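Long-range contact in proline dipeptidase (Streptococcus agalactiae, PDB 3OOO), which is probably a manganese-dependent metallopeptidase of the M24B family that splits dipeptides ending in proline, represented here by its N-terminal domain: residues Q42-R51 and P82-S92. Numbering follows the deposited sequence.
Sequences QMFLFVYEDR and PWQKIASNLPS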
ATOM      1  N   GLN A  42       9.570   4.498   8.464  1.00  6.76           N
ATOM      2  CA  GLN A  42       8.571   5.528   8.204  1.00  6.87           C
ATOM      3  C   GLN A  42       9.145   6.882   7.805  1.00  6.90           C
ATOM      4  O   GLN A  42      10.097   7.373   8.416  1.00  7.07           O
ATOM      5  CB  GLN A  42       7.671   5.742   9.431  1.00  6.94           C
ATOM      6  CG  GLN A  42       7.031   4.487  10.029  1.00  6.82           C
ATOM      7  CD  GLN A  42       6.346   3.607   8.999  1.00  7.68           C
ATOM      8  OE1 GLN A  42       5.783   4.096   8.013  1.00  9.55           O
ATOM      9  NE2 GLN A  42       6.388   2.295   9.227  1.00  8.26           N
HETATM   10  N   MSE A  43       8.534   7.442   6.764  0.70  6.56           N
HETATM   11  CA  MSE A  43       8.747   8.762   6.195  0.50  7.46           C
HETATM   12  C   MSE A  43       7.305   9.378   6.007  0.70  6.67           C
HETATM   13  O   MSE A  43       6.599   8.771   5.204  0.70  5.74           O
HETATM   14  CB  MSE A  43       9.434   8.547   4.783  0.50  8.12           C
HETATM   15  CG  MSE A  43      10.856   9.215   4.411  0.50 11.28           C
HETATM   16 SE   MSE A  43      10.813  10.903   3.336  0.50 11.38          SE
HETATM   17  CE  MSE A  43       9.903  10.192   1.756  0.50 11.48           C
ATOM     18  N   PHE A  44       6.923  10.503   6.614  1.00  6.07           N
ATOM     19  CA  PHE A  44       5.693  11.195   6.242  1.00  5.54           C
ATOM     20  C   PHE A  44       5.934  12.685   6.254  1.00  5.29           C
ATOM     21  O   PHE A  44       6.599  13.211   7.155  1.00  5.22           O
ATOM     22  CB  PHE A  44       4.556  10.895   7.226  1.00  5.26           C
ATOM     23  CG  PHE A  44       4.167   9.443   7.298  1.00  5.73           C
ATOM     24  CD1 PHE A  44       3.498   8.824   6.235  1.00  6.97           C
ATOM     25  CD2 PHE A  44       4.470   8.696   8.428  1.00  5.92           C
ATOM     26  CE1 PHE A  44       3.143   7.477   6.307  1.00  7.00           C
ATOM     27  CE2 PHE A  44       4.123   7.350   8.508  1.00  6.89           C
ATOM     28  CZ  PHE A  44       3.456   6.737   7.446  1.00  7.80           C
ATOM     29  N   LEU A  45       5.361  13.367   5.269  1.00  5.12           N
ATOM     30  CA  LEU A  45       5.309  14.821   5.273  1.00  5.42           C
ATOM     31  C   LEU A  45       3.885  15.234   5.592  1.00  5.35           C
ATOM     32  O   LEU A  45       2.965  14.958   4.821  1.00  5.58           O
ATOM     33  CB  LEU A  45       5.734  15.375   3.913  1.00  5.74           C
ATOM     34  CG  LEU A  45       5.681  16.894   3.710  1.00  6.36           C
ATOM     35  CD1 LEU A  45       6.661  17.618   4.625  1.00  7.03           C
ATOM     36  CD2 LEU A  45       5.962  17.236   2.252  1.00  7.40           C
ATOM     37  N   PHE A  46       3.717  15.884   6.738  1.00  5.75           N
ATOM     38  CA  PHE A  46       2.406  16.308   7.211  1.00  5.89           C
ATOM     39  C   PHE A  46       2.169  17.753   6.824  1.00  6.72           C
ATOM     40  O   PHE A  46       2.880  18.646   7.278  1.00  7.49           O
ATOM     41  CB  PHE A  46       2.293  16.139   8.733  1.00  5.92           C
ATOM     42  CG  PHE A  46       2.451  14.716   9.200  1.00  5.81           C
ATOM     43  CD1 PHE A  46       1.382  13.823   9.124  1.00  6.08           C
ATOM     44  CD2 PHE A  46       3.665  14.265   9.714  1.00  6.39           C
ATOM     45  CE1 PHE A  46       1.524  12.504   9.551  1.00  7.27           C
ATOM     46  CE2 PHE A  46       3.816  12.945  10.146  1.00  7.19           C
ATOM     47  CZ  PHE A  46       2.744  12.063  10.066  1.00  7.03           C
ATOM     48  N   VAL A  47       1.173  17.965   5.969  1.00  7.19           N
ATOM     49  CA  VAL A  47       0.833  19.296   5.476  1.00  7.94           C
ATOM     50  C   VAL A  47      -0.512  19.697   6.072  1.00  8.28           C
ATOM     51  O   VAL A  47      -1.564  19.203   5.669  1.00  8.30           O
ATOM     52  CB  VAL A  47       0.802  19.337   3.931  1.00  7.58           C
ATOM     53  CG1 VAL A  47       0.416  20.738   3.431  1.00  8.24           C
ATOM     54  CG2 VAL A  47       2.153  18.913   3.363  1.00  8.46           C
ATOM     55  N   TYR A  48      -0.453  20.572   7.075  1.00  9.66           N
ATOM     56  CA  TYR A  48      -1.642  21.091   7.735  1.00 10.90           C
ATOM     57  C   TYR A  48      -2.192  22.274   6.963  1.00 11.47           C
ATOM     58  O   TYR A  48      -1.465  22.932   6.227  1.00 11.53           O
ATOM     59  CB  TYR A  48      -1.315  21.547   9.151  1.00 11.45           C
ATOM     60  CG  TYR A  48      -1.169  20.441  10.165  1.00 12.35           C
ATOM     61  CD1 TYR A  48      -2.290  19.860  10.758  1.00 14.02           C
ATOM     62  CD2 TYR A  48       0.093  20.002  10.564  1.00 15.48           C
ATOM     63  CE1 TYR A  48      -2.157  18.849  11.713  1.00 16.83           C
ATOM     64  CE2 TYR A  48       0.236  18.997  11.509  1.00 15.97           C
ATOM     65  CZ  TYR A  48      -0.887  18.428  12.079  1.00 17.16           C
ATOM     66  OH  TYR A  48      -0.736  17.434  13.021  1.00 19.57           O
ATOM     67  N   GLU A  49      -3.477  22.540   7.166  1.00 12.46           N
ATOM     68  CA  GLU A  49      -4.169  23.658   6.537  1.00 13.68           C
ATOM     69  C   GLU A  49      -3.747  25.018   7.103  1.00 13.83           C
ATOM     70  O   GLU A  49      -3.942  26.041   6.446  1.00 14.65           O
ATOM     71  CB  GLU A  49      -5.686  23.483   6.720  1.00 14.09           C
ATOM     72  CG  GLU A  49      -6.114  23.452   8.198  1.00 17.26           C
ATOM     73  CD  GLU A  49      -7.601  23.226   8.432  1.00 20.68           C
ATOM     74  OE1 GLU A  49      -8.401  23.290   7.470  1.00 23.02           O
ATOM     75  OE2 GLU A  49      -7.968  22.984   9.604  1.00 23.44           O
ATOM     76  N   ASP A  50      -3.169  25.030   8.306  1.00 13.26           N
ATOM     77  CA  ASP A  50      -3.046  26.266   9.096  1.00 12.72           C
ATOM     78  C   ASP A  50      -1.663  26.568   9.680  1.00 11.87           C
ATOM     79  O   ASP A  50      -1.520  27.465  10.516  1.00 11.46           O
ATOM     80  CB  ASP A  50      -4.083  26.245  10.232  1.00 12.84           C
ATOM     81  CG  ASP A  50      -3.915  25.047  11.160  1.00 14.82           C
ATOM     82  OD1 ASP A  50      -3.032  24.200  10.899  1.00 15.40           O
ATOM     83  OD2 ASP A  50      -4.676  24.950  12.152  1.00 17.17           O
ATOM     84  N   ARG A  51      -0.644  25.831   9.247  1.00 10.73           N
ATOM     85  CA  ARG A  51       0.708  26.019   9.768  1.00 10.23           C
ATOM     86  C   ARG A  51       1.741  25.440   8.808  1.00  9.78           C
ATOM     87  O   ARG A  51       1.382  24.820   7.805  1.00  9.58           O
ATOM     88  CB  ARG A  51       0.836  25.387  11.160  1.00 10.63           C
ATOM     89  CG  ARG A  51       0.780  23.857  11.168  1.00 11.06           C
ATOM     90  CD  ARG A  51       0.433  23.336  12.557  1.00 13.16           C
ATOM     91  NE  ARG A  51      -0.995  23.471  12.848  1.00 14.87           N
ATOM     92  CZ  ARG A  51      -1.515  23.528  14.073  1.00 16.08           C
ATOM     93  NH1 ARG A  51      -0.728  23.486  15.141  1.00 16.92           N
ATOM     94  NH2 ARG A  51      -2.827  23.643  14.233  1.00 17.21           N
ATOM     95  N   PRO A  82       7.104   4.244  15.946  1.00  8.07           N
ATOM     96  CA  PRO A  82       6.953   5.490  15.181  1.00  7.99           C
ATOM     97  C   PRO A  82       5.554   6.085  15.279  1.00  7.80           C
ATOM     98  O   PRO A  82       5.405   7.300  15.225  1.00  7.96           O
ATOM     99  CB  PRO A  82       7.254   5.063  13.740  1.00  8.08           C
ATOM    100  CG  PRO A  82       6.933   3.596  13.706  1.00  7.88           C
ATOM    101  CD  PRO A  82       7.317   3.078  15.068  1.00  8.09           C
ATOM    102  N   TRP A  83       4.542   5.237  15.435  1.00  8.06           N
ATOM    103  CA  TRP A  83       3.160   5.707  15.540  1.00  8.06           C
ATOM    104  C   TRP A  83       2.938   6.482  16.834  1.00  8.44           C
ATOM    105  O   TRP A  83       2.285   7.529  16.827  1.00  7.70           O
ATOM    106  CB  TRP A  83       2.176   4.544  15.389  1.00  8.33           C
ATOM    107  CG  TRP A  83       2.563   3.665  14.248  1.00  8.32           C
ATOM    108  CD1 TRP A  83       3.050   2.390  14.322  1.00  8.68           C
ATOM    109  CD2 TRP A  83       2.561   4.015  12.860  1.00  7.83           C
ATOM    110  NE1 TRP A  83       3.328   1.917  13.061  1.00  9.14           N
ATOM    111  CE2 TRP A  83       3.038   2.894  12.146  1.00  8.35           C
ATOM    112  CE3 TRP A  83       2.191   5.164  12.147  1.00  7.67           C
ATOM    113  CZ2 TRP A  83       3.159   2.885  10.756  1.00  8.00           C
ATOM    114  CZ3 TRP A  83       2.307   5.155  10.762  1.00  7.81           C
ATOM    115  CH2 TRP A  83       2.788   4.019  10.080  1.00  8.36           C
ATOM    116  N   GLN A  84       3.500   5.975  17.929  1.00  8.49           N
ATOM    117  CA  GLN A  84       3.475   6.678  19.209  0.50  9.00           C
ATOM    118  C   GLN A  84       4.264   7.983  19.122  1.00  8.84           C
ATOM    119  O   GLN A  84       3.863   9.008  19.688  1.00  8.58           O
ATOM    120  CB  GLN A  84       4.038   5.785  20.319  0.50  9.30           C
ATOM    121  CG  GLN A  84       3.160   4.590  20.663  0.50 11.32           C
ATOM    122  CD  GLN A  84       3.822   3.648  21.651  0.50 12.80           C
ATOM    123  OE1 GLN A  84       3.431   2.488  21.776  0.50 15.49           O
ATOM    124  NE2 GLN A  84       4.835   4.140  22.352  0.50 13.98           N
ATOM    125  N   LYS A  85       5.393   7.940  18.410  1.00  8.45           N
ATOM    126  CA  LYS A  85       6.232   9.122  18.230  0.50  8.13           C
ATOM    127  C   LYS A  85       5.463  10.221  17.503  1.00  8.30           C
ATOM    128  O   LYS A  85       5.508  11.387  17.898  1.00  8.08           O
ATOM    129  CB  LYS A  85       7.507   8.769  17.458  0.50  8.27           C
ATOM    130  CG  LYS A  85       8.583   9.834  17.515  0.50  8.06           C
ATOM    131  CD  LYS A  85       9.252   9.852  18.881  0.50  9.79           C
ATOM    132  CE  LYS A  85      10.208  11.019  18.999  0.50 11.25           C
ATOM    133  NZ  LYS A  85      10.744  11.123  20.380  0.50 12.57           N
ATOM    134  N   ILE A  86       4.763   9.840  16.438  1.00  7.78           N
ATOM    135  CA  ILE A  86       3.947  10.782  15.678  1.00  7.90           C
ATOM    136  C   ILE A  86       2.842  11.352  16.568  1.00  7.92           C
ATOM    137  O   ILE A  86       2.630  12.565  16.603  1.00  8.13           O
ATOM    138  CB  ILE A  86       3.340  10.122  14.412  1.00  7.64           C
ATOM    139  CG1 ILE A  86       4.450   9.739  13.425  1.00  7.34           C
ATOM    140  CG2 ILE A  86       2.301  11.043  13.751  1.00  7.66           C
ATOM    141  CD1 ILE A  86       4.020   8.701  12.374  1.00  6.80           C
ATOM    142  N   ALA A  87       2.160  10.472  17.298  1.00  8.32           N
ATOM    143  CA  ALA A  87       1.039  10.870  18.157  1.00  8.80           C
ATOM    144  C   ALA A  87       1.447  11.841  19.269  1.00  9.31           C
ATOM    145  O   ALA A  87       0.659  12.710  19.661  1.00  9.96           O
ATOM    146  CB  ALA A  87       0.365   9.639  18.753  1.00  9.23           C
ATOM    147  N   SER A  88       2.668  11.693  19.777  1.00  9.57           N
ATOM    148  CA  SER A  88       3.145  12.512  20.889  0.50  9.77           C
ATOM    149  C   SER A  88       3.780  13.819  20.428  1.00  9.77           C
ATOM    150  O   SER A  88       3.989  14.732  21.233  1.00 10.26           O
ATOM    151  CB  SER A  88       4.146  11.727  21.743  0.50  9.80           C
ATOM    152  OG  SER A  88       3.549  10.570  22.301  0.50 10.71           O
ATOM    153  N   ASN A  89       4.095  13.914  19.140  1.00  9.38           N
ATOM    154  CA  ASN A  89       4.800  15.094  18.636  1.00  9.49           C
ATOM    155  C   ASN A  89       4.046  16.031  17.711  1.00  9.72           C
ATOM    156  O   ASN A  89       4.296  17.234  17.726  1.00  9.63           O
ATOM    157  CB  ASN A  89       6.132  14.689  18.016  1.00  9.21           C
ATOM    158  CG  ASN A  89       7.157  14.345  19.062  1.00 10.19           C
ATOM    159  OD1 ASN A  89       7.852  15.222  19.569  1.00 11.44           O
ATOM    160  ND2 ASN A  89       7.246  13.066  19.411  1.00 11.00           N
ATOM    161  N   LEU A  90       3.134  15.506  16.901  1.00 10.02           N
ATOM    162  CA  LEU A  90       2.316  16.385  16.066  1.00 10.92           C
ATOM    163  C   LEU A  90       1.438  17.290  16.937  1.00 12.08           C
ATOM    164  O   LEU A  90       0.997  16.875  18.009  1.00 11.99           O
ATOM    165  CB  LEU A  90       1.481  15.591  15.061  1.00 10.37           C
ATOM    166  CG  LEU A  90       2.252  14.905  13.929  1.00  9.92           C
ATOM    167  CD1 LEU A  90       1.252  14.306  12.949  1.00 10.00           C
ATOM    168  CD2 LEU A  90       3.229  15.839  13.204  1.00 10.57           C
ATOM    169  N   PRO A  91       1.219  18.540  16.491  1.00 13.76           N
ATOM    170  CA  PRO A  91       0.516  19.529  17.313  1.00 15.33           C
ATOM    171  C   PRO A  91      -1.003  19.409  17.307  1.00 17.18           C
ATOM    172  O   PRO A  91      -1.653  19.943  18.209  1.00 17.64           O
ATOM    173  CB  PRO A  91       0.939  20.855  16.683  1.00 15.33           C
ATOM    174  CG  PRO A  91       1.159  20.519  15.243  1.00 14.89           C
ATOM    175  CD  PRO A  91       1.763  19.144  15.259  1.00 14.08           C
ATOM    176  N   SER A  92      -1.569  18.731  16.311  1.00 18.73           N
ATOM    177  CA  SER A  92      -3.027  18.660  16.174  1.00 20.52           C
ATOM    178  C   SER A  92      -3.512  17.346  15.577  1.00 21.39           C
ATOM    179  O   SER A  92      -2.909  16.816  14.642  1.00 21.84           O
ATOM    180  CB  SER A  92      -3.555  19.833  15.340  1.00 20.56           C
ATOM    181  OG  SER A  92      -4.958  19.722  15.150  1.00 22.20           O
TER
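Phe46 and Leu90 meet at the middle of the apolar interface: Leu90 CD1 sits over the centre of the Phe46 ring, 3.7 Å from the centroid, a CH-pi contact, while Leu90 CD2 reaches Phe46 CD2 at the rim of the ring. Ile86 bridges two phenylalanines, its CG2 branch lying 3.8 Å from Phe46 CZ and its CD1 meeting Phe44 CD2. Phe44 and Trp83 touch rim to rim, with planes at 45° and Phe44 CE2 3.6 Å from Trp83 CZ3. Gln42, bent at chi2 (-49°), brings its amide against CZ2 and CH2 of the indole, and its CG rests on the Pro82 ring.

One hydrogen bond crosses the interface: Tyr48 OH donates to an in-plane lone pair of Ser92 O (2.8 Å), and the same hydroxyl packs on Leu90 CB. Arg51 grips Asp50 side-on, NE to OD1 and NH2 to OD2; this salt bridge probably limits the rotation of the guanidinium, whose NH1 lies 3.5 Å from Pro91 CB.

Leu113 and Val116 of helix 107-116 pack against Phe44 and Ile86. Strand 44-48 and helix 82-89 run nearly parallel (23°), the helix packing on one face of the mixed sheet in the alpha/beta creatinase/prolidase N-terminal domain.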